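Local coordinates for protein riboflavin kinase, putative (Trypanosoma brucei, PDB 3BNW) that probably phosphorylates riboflavin with ATP to make the flavin cofactor FMN, at residues 17-22 with 172-177; 56-61 with 121-126; 64-69 with 112-117. One frame throughout, in Å; residues are numbered along the deposited sequence.

Contact 1: residues 17-22 with 172-177; sequences PFFLRG and IPYFED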
loop_
_atom_site.group_PDB
_atom_site.type_symbol
_atom_site.label_atom_id
_atom_site.label_comp_id
_atom_site.label_asym_id
_atom_site.label_seq_id
_atom_site.Cartn_x
_atom_site.Cartn_y
_atom_site.Cartn_z
ATOM N N PRO A 17 -4.329 1.547 12.228
ATOM C CA PRO A 17 -3.484 0.768 11.329
ATOM C C PRO A 17 -4.040 -0.631 11.119
ATOM O O PRO A 17 -4.784 -1.135 11.958
ATOM C CB PRO A 17 -2.135 0.696 12.066
ATOM C CG PRO A 17 -2.215 1.671 13.157
ATOM C CD PRO A 17 -3.661 1.756 13.522
ATOM N N PHE A 18 -3.677 -1.248 10.002
ATOM C CA PHE A 18 -4.173 -2.571 9.672
ATOM C C PHE A 18 -3.203 -3.328 8.785
ATOM O O PHE A 18 -2.178 -2.800 8.360
ATOM C CB PHE A 18 -5.548 -2.479 8.998
ATOM C CG PHE A 18 -5.527 -1.803 7.650
ATOM C CD1 PHE A 18 -5.251 -2.529 6.498
ATOM C CD2 PHE A 18 -5.796 -0.448 7.536
ATOM C CE1 PHE A 18 -5.227 -1.917 5.258
ATOM C CE2 PHE A 18 -5.781 0.173 6.300
ATOM C CZ PHE A 18 -5.495 -0.564 5.155
ATOM N N PHE A 19 -3.553 -4.584 8.528
ATOM C CA PHE A 19 -2.789 -5.479 7.674
ATOM C C PHE A 19 -3.688 -5.913 6.521
ATOM O O PHE A 19 -4.892 -6.102 6.706
ATOM C CB PHE A 19 -2.336 -6.692 8.494
ATOM C CG PHE A 19 -1.668 -7.769 7.683
ATOM C CD1 PHE A 19 -2.358 -8.928 7.343
ATOM C CD2 PHE A 19 -0.349 -7.631 7.272
ATOM C CE1 PHE A 19 -1.744 -9.928 6.601
ATOM C CE2 PHE A 19 0.272 -8.622 6.531
ATOM C CZ PHE A 19 -0.428 -9.773 6.193
ATOM N N LEU A 20 -3.108 -6.058 5.334
ATOM C CA LEU A 20 -3.868 -6.469 4.158
ATOM C C LEU A 20 -3.030 -7.397 3.304
ATOM O O LEU A 20 -1.878 -7.089 2.993
ATOM C CB LEU A 20 -4.307 -5.241 3.351
ATOM C CG LEU A 20 -5.196 -5.451 2.115
ATOM C CD1 LEU A 20 -6.418 -6.309 2.421
ATOM C CD2 LEU A 20 -5.631 -4.096 1.531
ATOM N N ARG A 21 -3.603 -8.541 2.943
ATOM C CA ARG A 21 -2.926 -9.516 2.085
ATOM C C ARG A 21 -3.824 -9.824 0.896
ATOM O O ARG A 21 -5.011 -10.100 1.072
ATOM C CB ARG A 21 -2.619 -10.807 2.859
ATOM C CG ARG A 21 -1.964 -11.908 2.009
ATOM C CD ARG A 21 -1.623 -13.157 2.826
ATOM N NE ARG A 21 -2.797 -13.725 3.503
ATOM C CZ ARG A 21 -2.989 -13.763 4.822
ATOM N NH1 ARG A 21 -2.084 -13.281 5.667
ATOM N NH2 ARG A 21 -4.100 -14.304 5.308
ATOM N N GLY A 22 -3.259 -9.775 -0.307
ATOM C CA GLY A 22 -4.014 -10.061 -1.524
ATOM C C GLY A 22 -3.119 -10.157 -2.743
ATOM O O GLY A 22 -1.966 -9.741 -2.701
ATOM N N ILE A 172 -7.076 -15.636 1.030
ATOM C CA ILE A 172 -6.829 -14.420 0.245
ATOM C C ILE A 172 -8.136 -13.939 -0.400
ATOM O O ILE A 172 -8.874 -14.742 -0.972
ATOM C CB ILE A 172 -5.762 -14.618 -0.869
ATOM C CG1 ILE A 172 -5.794 -16.057 -1.410
ATOM C CG2 ILE A 172 -4.371 -14.257 -0.353
ATOM C CD1 ILE A 172 -5.047 -16.255 -2.714
ATOM N N PRO A 173 -8.439 -12.634 -0.290
ATOM C CA PRO A 173 -7.711 -11.638 0.495
ATOM C C PRO A 173 -7.906 -11.811 2.010
ATOM O O PRO A 173 -8.739 -12.612 2.452
ATOM C CB PRO A 173 -8.319 -10.311 0.022
ATOM C CG PRO A 173 -9.686 -10.661 -0.409
ATOM C CD PRO A 173 -9.585 -12.036 -1.000
ATOM N N TYR A 174 -7.125 -11.067 2.787
ATOM C CA TYR A 174 -7.243 -11.068 4.242
ATOM C C TYR A 174 -6.941 -9.680 4.817
ATOM O O TYR A 174 -5.978 -9.033 4.409
ATOM C CB TYR A 174 -6.300 -12.109 4.858
ATOM C CG TYR A 174 -6.419 -12.177 6.359
ATOM C CD1 TYR A 174 -5.483 -11.559 7.183
ATOM C CD2 TYR A 174 -7.494 -12.825 6.954
ATOM C CE1 TYR A 174 -5.608 -11.602 8.562
ATOM C CE2 TYR A 174 -7.627 -12.874 8.328
ATOM C CZ TYR A 174 -6.684 -12.260 9.126
ATOM O OH TYR A 174 -6.827 -12.315 10.494
ATOM N N PHE A 175 -7.766 -9.247 5.769
ATOM C CA PHE A 175 -7.605 -7.962 6.446
ATOM C C PHE A 175 -7.514 -8.188 7.955
ATOM O O PHE A 175 -8.228 -9.036 8.488
ATOM C CB PHE A 175 -8.803 -7.056 6.115
ATOM C CG PHE A 175 -8.849 -5.765 6.905
ATOM C CD1 PHE A 175 -9.356 -5.738 8.201
ATOM C CD2 PHE A 175 -8.413 -4.574 6.344
ATOM C CE1 PHE A 175 -9.403 -4.558 8.927
ATOM C CE2 PHE A 175 -8.467 -3.384 7.072
ATOM C CZ PHE A 175 -8.961 -3.383 8.366
ATOM N N GLU A 176 -6.657 -7.422 8.636
ATOM C CA GLU A 176 -6.565 -7.465 10.107
ATOM C C GLU A 176 -6.128 -6.140 10.753
ATOM O O GLU A 176 -5.168 -5.521 10.316
ATOM C CB GLU A 176 -5.606 -8.580 10.547
ATOM C CG GLU A 176 -5.331 -8.570 12.052
ATOM C CD GLU A 176 -4.648 -9.819 12.568
ATOM O OE1 GLU A 176 -4.586 -10.830 11.844
ATOM O OE2 GLU A 176 -4.171 -9.781 13.719
ATOM N N ASP A 177 -6.818 -5.738 11.818
ATOM C CA ASP A 177 -6.455 -4.538 12.590
ATOM C C ASP A 177 -5.240 -4.758 13.500
ATOM O O ASP A 177 -5.044 -5.850 14.033
ATOM C CB ASP A 177 -7.634 -4.078 13.461
ATOM C CG ASP A 177 -8.629 -3.213 12.708
ATOM O OD1 ASP A 177 -8.194 -2.365 11.903
ATOM O OD2 ASP A 177 -9.850 -3.359 12.939
#

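Contact 2: residues 56-61 with 121-126; sequences KNLVVY and LGEIRS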
loop_
_atom_site.group_PDB
_atom_site.type_symbol
_atom_site.label_atom_id
_atom_site.label_comp_id
_atom_site.label_asym_id
_atom_site.label_seq_id
_atom_site.Cartn_x
_atom_site.Cartn_y
_atom_site.Cartn_z
ATOM N N LYS A 56 -11.230 5.023 2.694
ATOM C CA LYS A 56 -11.472 5.455 1.317
ATOM C C LYS A 56 -11.269 6.953 1.162
ATOM O O LYS A 56 -11.524 7.714 2.095
ATOM C CB LYS A 56 -12.881 5.062 0.852
ATOM C CG LYS A 56 -14.033 5.880 1.442
ATOM C CD LYS A 56 -15.359 5.198 1.132
ATOM C CE LYS A 56 -16.549 6.041 1.542
ATOM N NZ LYS A 56 -17.849 5.364 1.223
ATOM N N ASN A 57 -10.822 7.351 -0.031
ATOM C CA ASN A 57 -10.537 8.748 -0.384
ATOM C C ASN A 57 -9.201 9.217 0.190
ATOM O O ASN A 57 -9.008 10.403 0.420
ATOM C CB ASN A 57 -11.686 9.685 0.045
ATOM C CG ASN A 57 -11.715 10.998 -0.736
ATOM O OD1 ASN A 57 -11.929 12.063 -0.160
ATOM N ND2 ASN A 57 -11.509 10.924 -2.046
ATOM N N LEU A 58 -8.273 8.280 0.391
ATOM C CA LEU A 58 -6.986 8.577 1.030
ATOM C C LEU A 58 -5.794 7.992 0.297
ATOM O O LEU A 58 -5.896 6.946 -0.346
ATOM C CB LEU A 58 -6.953 8.012 2.451
ATOM C CG LEU A 58 -8.017 8.465 3.436
ATOM C CD1 LEU A 58 -7.854 7.668 4.739
ATOM C CD2 LEU A 58 -7.941 9.970 3.684
ATOM N N VAL A 59 -4.659 8.680 0.426
ATOM C CA VAL A 59 -3.346 8.116 0.121
ATOM C C VAL A 59 -2.700 7.744 1.455
ATOM O O VAL A 59 -2.572 8.593 2.348
ATOM C CB VAL A 59 -2.420 9.113 -0.597
ATOM C CG1 VAL A 59 -1.057 8.471 -0.856
ATOM C CG2 VAL A 59 -3.053 9.601 -1.892
ATOM N N VAL A 60 -2.308 6.479 1.590
ATOM C CA VAL A 60 -1.763 5.961 2.847
ATOM C C VAL A 60 -0.348 5.447 2.634
ATOM O O VAL A 60 0.112 5.356 1.506
ATOM C CB VAL A 60 -2.644 4.827 3.440
ATOM C CG1 VAL A 60 -4.043 5.351 3.739
ATOM C CG2 VAL A 60 -2.691 3.618 2.512
ATOM N N TYR A 61 0.324 5.110 3.733
ATOM C CA TYR A 61 1.704 4.659 3.692
ATOM C C TYR A 61 1.976 3.564 4.717
ATOM O O TYR A 61 1.205 3.368 5.656
ATOM C CB TYR A 61 2.641 5.848 3.922
ATOM C CG TYR A 61 2.554 6.471 5.300
ATOM C CD1 TYR A 61 3.371 6.025 6.338
ATOM C CD2 TYR A 61 1.666 7.502 5.568
ATOM C CE1 TYR A 61 3.300 6.586 7.604
ATOM C CE2 TYR A 61 1.592 8.072 6.831
ATOM C CZ TYR A 61 2.412 7.608 7.847
ATOM O OH TYR A 61 2.348 8.164 9.109
ATOM N N LEU A 121 0.262 2.141 8.050
ATOM C CA LEU A 121 0.560 2.768 9.335
ATOM C C LEU A 121 0.052 4.201 9.450
ATOM O O LEU A 121 -0.040 4.730 10.556
ATOM C CB LEU A 121 2.065 2.724 9.599
ATOM C CG LEU A 121 2.630 1.312 9.810
ATOM C CD1 LEU A 121 4.144 1.300 9.672
ATOM C CD2 LEU A 121 2.202 0.760 11.157
ATOM N N GLY A 122 -0.276 4.844 8.331
ATOM C CA GLY A 122 -0.841 6.189 8.408
ATOM C C GLY A 122 -1.303 6.771 7.089
ATOM O O GLY A 122 -1.100 6.183 6.018
ATOM N N GLU A 123 -1.886 7.964 7.184
ATOM C CA GLU A 123 -2.455 8.661 6.037
ATOM C C GLU A 123 -1.670 9.920 5.674
ATOM O O GLU A 123 -1.215 10.656 6.550
ATOM C CB GLU A 123 -3.909 9.015 6.324
ATOM C CG GLU A 123 -4.126 9.955 7.504
ATOM C CD GLU A 123 -5.555 9.952 7.973
ATOM O OE1 GLU A 123 -6.399 9.363 7.270
ATOM O OE2 GLU A 123 -5.839 10.527 9.047
ATOM N N ILE A 124 -1.522 10.160 4.372
ATOM C CA ILE A 124 -0.770 11.307 3.865
ATOM C C ILE A 124 -1.711 12.476 3.573
ATOM O O ILE A 124 -1.505 13.594 4.052
ATOM C CB ILE A 124 0.007 10.941 2.579
ATOM C CG1 ILE A 124 0.945 9.752 2.845
ATOM C CG2 ILE A 124 0.776 12.150 2.058
ATOM C CD1 ILE A 124 1.863 9.390 1.689
ATOM N N ARG A 125 -2.756 12.194 2.801
ATOM C CA ARG A 125 -3.690 13.206 2.333
ATOM C C ARG A 125 -4.884 12.499 1.702
ATOM O O ARG A 125 -4.867 11.277 1.539
ATOM C CB ARG A 125 -3.011 14.067 1.273
ATOM C CG ARG A 125 -2.542 13.244 0.080
ATOM C CD ARG A 125 -1.579 13.966 -0.798
ATOM N NE ARG A 125 -1.170 13.126 -1.929
ATOM C CZ ARG A 125 -1.891 12.951 -3.038
ATOM N NH1 ARG A 125 -3.086 13.511 -3.165
ATOM N NH2 ARG A 125 -1.430 12.188 -4.022
ATOM N N SER A 126 -5.901 13.271 1.324
ATOM C CA SER A 126 -6.963 12.762 0.457
ATOM C C SER A 126 -6.438 12.656 -0.971
ATOM O O SER A 126 -5.476 13.326 -1.339
ATOM C CB SER A 126 -8.194 13.665 0.481
ATOM O OG SER A 126 -7.881 14.955 0.006
#

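Contact 3: residues 64-69 with 112-117; sequences GTVSQV and YGAVVK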
loop_
_atom_site.group_PDB
_atom_site.type_symbol
_atom_site.label_atom_id
_atom_site.label_comp_id
_atom_site.label_asym_id
_atom_site.label_seq_id
_atom_site.Cartn_x
_atom_site.Cartn_y
_atom_site.Cartn_z
ATOM N N GLY A 64 5.517 -2.911 3.123
ATOM C CA GLY A 64 4.951 -3.990 2.319
ATOM C C GLY A 64 5.983 -4.992 1.859
ATOM O O GLY A 64 7.182 -4.721 1.886
ATOM N N THR A 65 5.509 -6.156 1.432
ATOM C CA THR A 65 6.380 -7.185 0.864
ATOM C C THR A 65 5.715 -7.798 -0.365
ATOM O O THR A 65 4.490 -7.723 -0.520
ATOM C CB THR A 65 6.697 -8.308 1.896
ATOM O OG1 THR A 65 5.500 -9.028 2.217
ATOM C CG2 THR A 65 7.288 -7.716 3.174
ATOM N N VAL A 66 6.529 -8.397 -1.228
ATOM C CA VAL A 66 6.046 -9.071 -2.430
ATOM C C VAL A 66 6.594 -10.497 -2.443
ATOM O O VAL A 66 7.772 -10.719 -2.173
ATOM C CB VAL A 66 6.452 -8.297 -3.714
ATOM C CG1 VAL A 66 6.128 -9.098 -4.966
ATOM C CG2 VAL A 66 5.745 -6.964 -3.755
ATOM N N SER A 67 5.716 -11.451 -2.742
ATOM C CA SER A 67 6.017 -12.873 -2.605
ATOM C C SER A 67 5.270 -13.686 -3.652
ATOM O O SER A 67 4.284 -13.219 -4.226
ATOM C CB SER A 67 5.616 -13.375 -1.212
ATOM O OG SER A 67 6.422 -12.806 -0.192
ATOM N N GLN A 68 5.754 -14.906 -3.882
ATOM C CA GLN A 68 5.143 -15.842 -4.829
ATOM C C GLN A 68 4.956 -15.217 -6.221
ATOM O O GLN A 68 3.883 -15.299 -6.825
ATOM C CB GLN A 68 3.822 -16.384 -4.262
ATOM C CG GLN A 68 4.015 -17.273 -3.036
ATOM C CD GLN A 68 2.708 -17.809 -2.476
ATOM O OE1 GLN A 68 1.717 -17.081 -2.369
ATOM N NE2 GLN A 68 2.703 -19.086 -2.105
ATOM N N VAL A 69 6.019 -14.593 -6.718
ATOM C CA VAL A 69 5.997 -13.964 -8.031
ATOM C C VAL A 69 6.141 -15.059 -9.088
ATOM O O VAL A 69 7.084 -15.845 -9.023
ATOM C CB VAL A 69 7.135 -12.937 -8.188
ATOM C CG1 VAL A 69 7.086 -12.286 -9.568
ATOM C CG2 VAL A 69 7.050 -11.882 -7.090
ATOM N N TYR A 112 2.362 -9.170 -11.448
ATOM C CA TYR A 112 0.946 -9.519 -11.474
ATOM C C TYR A 112 0.772 -10.990 -11.118
ATOM O O TYR A 112 1.457 -11.852 -11.667
ATOM C CB TYR A 112 0.343 -9.231 -12.849
ATOM C CG TYR A 112 0.238 -7.759 -13.154
ATOM C CD1 TYR A 112 -0.771 -6.988 -12.591
ATOM C CD2 TYR A 112 1.149 -7.133 -14.002
ATOM C CE1 TYR A 112 -0.871 -5.631 -12.860
ATOM C CE2 TYR A 112 1.056 -5.776 -14.278
ATOM C CZ TYR A 112 0.042 -5.031 -13.704
ATOM O OH TYR A 112 -0.067 -3.684 -13.964
ATOM N N GLY A 113 -0.144 -11.265 -10.191
ATOM C CA GLY A 113 -0.358 -12.624 -9.690
ATOM C C GLY A 113 0.504 -12.968 -8.486
ATOM O O GLY A 113 0.438 -14.085 -7.978
ATOM N N ALA A 114 1.319 -12.013 -8.041
ATOM C CA ALA A 114 2.129 -12.175 -6.843
ATOM C C ALA A 114 1.305 -11.772 -5.637
ATOM O O ALA A 114 0.438 -10.903 -5.734
ATOM C CB ALA A 114 3.379 -11.318 -6.927
ATOM N N VAL A 115 1.573 -12.404 -4.501
ATOM C CA VAL A 115 0.902 -12.033 -3.265
ATOM C C VAL A 115 1.615 -10.824 -2.667
ATOM O O VAL A 115 2.828 -10.821 -2.484
ATOM C CB VAL A 115 0.862 -13.198 -2.245
ATOM C CG1 VAL A 115 0.128 -12.770 -0.977
ATOM C CG2 VAL A 115 0.190 -14.421 -2.859
ATOM N N VAL A 116 0.851 -9.784 -2.387
ATOM C CA VAL A 116 1.393 -8.613 -1.727
ATOM C C VAL A 116 0.810 -8.544 -0.323
ATOM O O VAL A 116 -0.380 -8.781 -0.118
ATOM C CB VAL A 116 1.099 -7.305 -2.509
ATOM C CG1 VAL A 116 -0.392 -7.114 -2.713
ATOM C CG2 VAL A 116 1.686 -6.112 -1.778
ATOM N N LYS A 117 1.669 -8.240 0.641
ATOM C CA LYS A 117 1.255 -8.063 2.013
ATOM C C LYS A 117 1.647 -6.657 2.409
ATOM O O LYS A 117 2.776 -6.252 2.161
ATOM C CB LYS A 117 1.962 -9.086 2.908
ATOM C CG LYS A 117 1.667 -10.535 2.554
ATOM C CD LYS A 117 2.530 -11.493 3.360
ATOM C CE LYS A 117 2.588 -12.882 2.719
ATOM N NZ LYS A 117 3.500 -13.804 3.450
HETATM O O HOH W 1 6.047 -12.185 3.236
HETATM O O HOH W 2 4.218 -10.864 0.046
#

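Contact 1: residues 17-22 with 172-177
Different settings of the first torsion bring Phe-18 and Phe-175 together. Phe-18 holds CG between its backbone N and carbonyl carbon (chi1 66°), whereas Phe-175 turns CG away from its own N (chi1 172°). The two side chains cross at about a right angle, and CE2 of Phe-175 comes over one face of the Phe-18 ring, 3.4 Å from CD1 of Phe-18. The ring planes are near parallel but slid apart, with little overlap. Tyr-55 meets the Phe-18 ring as well, and helix 46-52 touches both phenylalanines through Leu-52 and Cys-51.

On the other face of the sheet lie Phe-19, Arg-21, Tyr-174 and Glu-176. The Arg-21 chain bends at chi3 and lays its guanidinium nearly parallel to the Tyr-174 ring, 6° apart. CB of Tyr-174 lies over one face of the guanidinium, 3.1 Å from NH2 of Arg-21, so the contact is with the root of the tyrosine. That same nitrogen is hydrogen-bonded to Thr-171 O. Phe-19 and Tyr-174 meet edge to edge, CD1 to CD1 at 4.1 Å.

The backbones pair antiparallel. Phe-19 and Glu-176 exchange two N-H...O bonds, the shorter from Phe-19 N to Glu-176 O at 2.6 Å. Arg-21 and Tyr-174 exchange two more. A cis peptide precedes Pro-173, just before this strand begins.

The C-terminal strand 174-177 is thus joined to strand 18-25 by four backbone hydrogen bonds, with aromatic side chains packed on both faces. Tyr-174 OH gives a hydrogen bond to Glu-176 OE1 at 3.0 Å, which probably steadies the carboxylate's negative charge.

Contact 2: residues 56-61 with 121-126
Val-59 and Arg-125 form an antiparallel hydrogen-bonded pair, with Val-59 N to Arg-125 O at 2.8 Å and nearly straight (173°), but the register slips by one before Val-60 meets Glu-123: a beta bulge.

Tyr-61 sets its ring back over the opposite strand by placing CG between its N and carbonyl carbon (chi1 66°). Gly-122 N lies 3.8 Å above the ring plane, over its centre. Ile-124 CG1 packs against CD2 of Tyr-61 at 3.6 Å. Ile-124 CD1 reaches CG1 of Val-59.

The second methyl of Val-59, CG2, sits over the centre of the Arg-125 guanidinium, 3.7 Å above the plane. Arg-125 NE pairs with Asp-143 of helix 133-151, which also covers Ile-124. A classic bulge lies at the Tyr-61 end, where Leu-121 and Gly-122 both face Tyr-61. Tyr-61 O accepts from Leu-121 N, and only weakly from Gly-122 N.

Gly-122 has no side chain, and this lets the tyrosine ring lie over the Gly-122 backbone. Tyr-61 OH is satisfied by Gln-11. The carboxylate of Asp-143, outside the two segments, probably keeps the arginine charge in place while a valine methyl covers one face of the guanidinium.

Contact 3: residues 64-69 with 112-117
Thr-65 and Lys-117 pair at one end of an antiparallel strand pairing, part of the curled beta sheet of the riboflavin kinase fold. Ser-67 and Val-115 form the next hydrogen-bonded pair. Thr-65 N to Lys-117 O is 2.8 Å. Lys-117 N returns the bond to Thr-65 O, and Ser-67 and Val-115 exchange two bonds in the same way.

The tight part is apolar. The methyl of Ala-114 packs against two valines that meet it from the same side, with its CB 3.7 Å from Val-69 CG2 and 4.0 Å from Val-66 CG1. Val-66 turns CG1 anti to its N (chi1 172°), which carries that methyl to the alanine. Phe-103 packs on both Val-66 and Val-116, and Phe-111 touches Val-66 and Val-69, so aromatic side chains cover this face.

The opposite face, with Thr-65, Ser-67, Val-115 and Lys-117, is wetter. The Lys-117 chain runs extended beyond CG and passes Thr-65, whose OG1 is 3.6 Å from Lys-117 CB. Lys-117 NZ gives a hydrogen bond to Phe-165 O and another to a water, which is held only weakly by Thr-65 OG1. Ser-67 OG is also hydrogen-bonded to Ser-76 OG in strand 75-87. Gln-68, which is exposed, lies alongside Val-115, pointing the same way.

A second water sits between the two hydroxyl side chains. It is hydrogen-bonded to Thr-65 OG1 and Ser-67 OG, and it donates to the backbone O of Val-115 at 2.9 Å.

In the fold
All three contacts belong to one curled antiparallel sheet. Contacts 2 and 3 both pair strand 58-69 with strand 115-126, near opposite ends. Their centres are about 21 Å apart, on opposite sides of the chain's centre. Contact 1 adds strand 174-177 to the far edge of strand 18-25, which itself neighbours strand 115-126. Its centre is about 16 Å from that of contact 2 and 13 Å from that of contact 3. Contacts 1 and 3 touch, with a probable hydrogen bond from Val-116 N to Gly-22 O. Along the chain the contacts are nested: 3 inside 2, and 2 inside 1. The C-terminal strand therefore closes onto a sheet built from earlier parts of the chain.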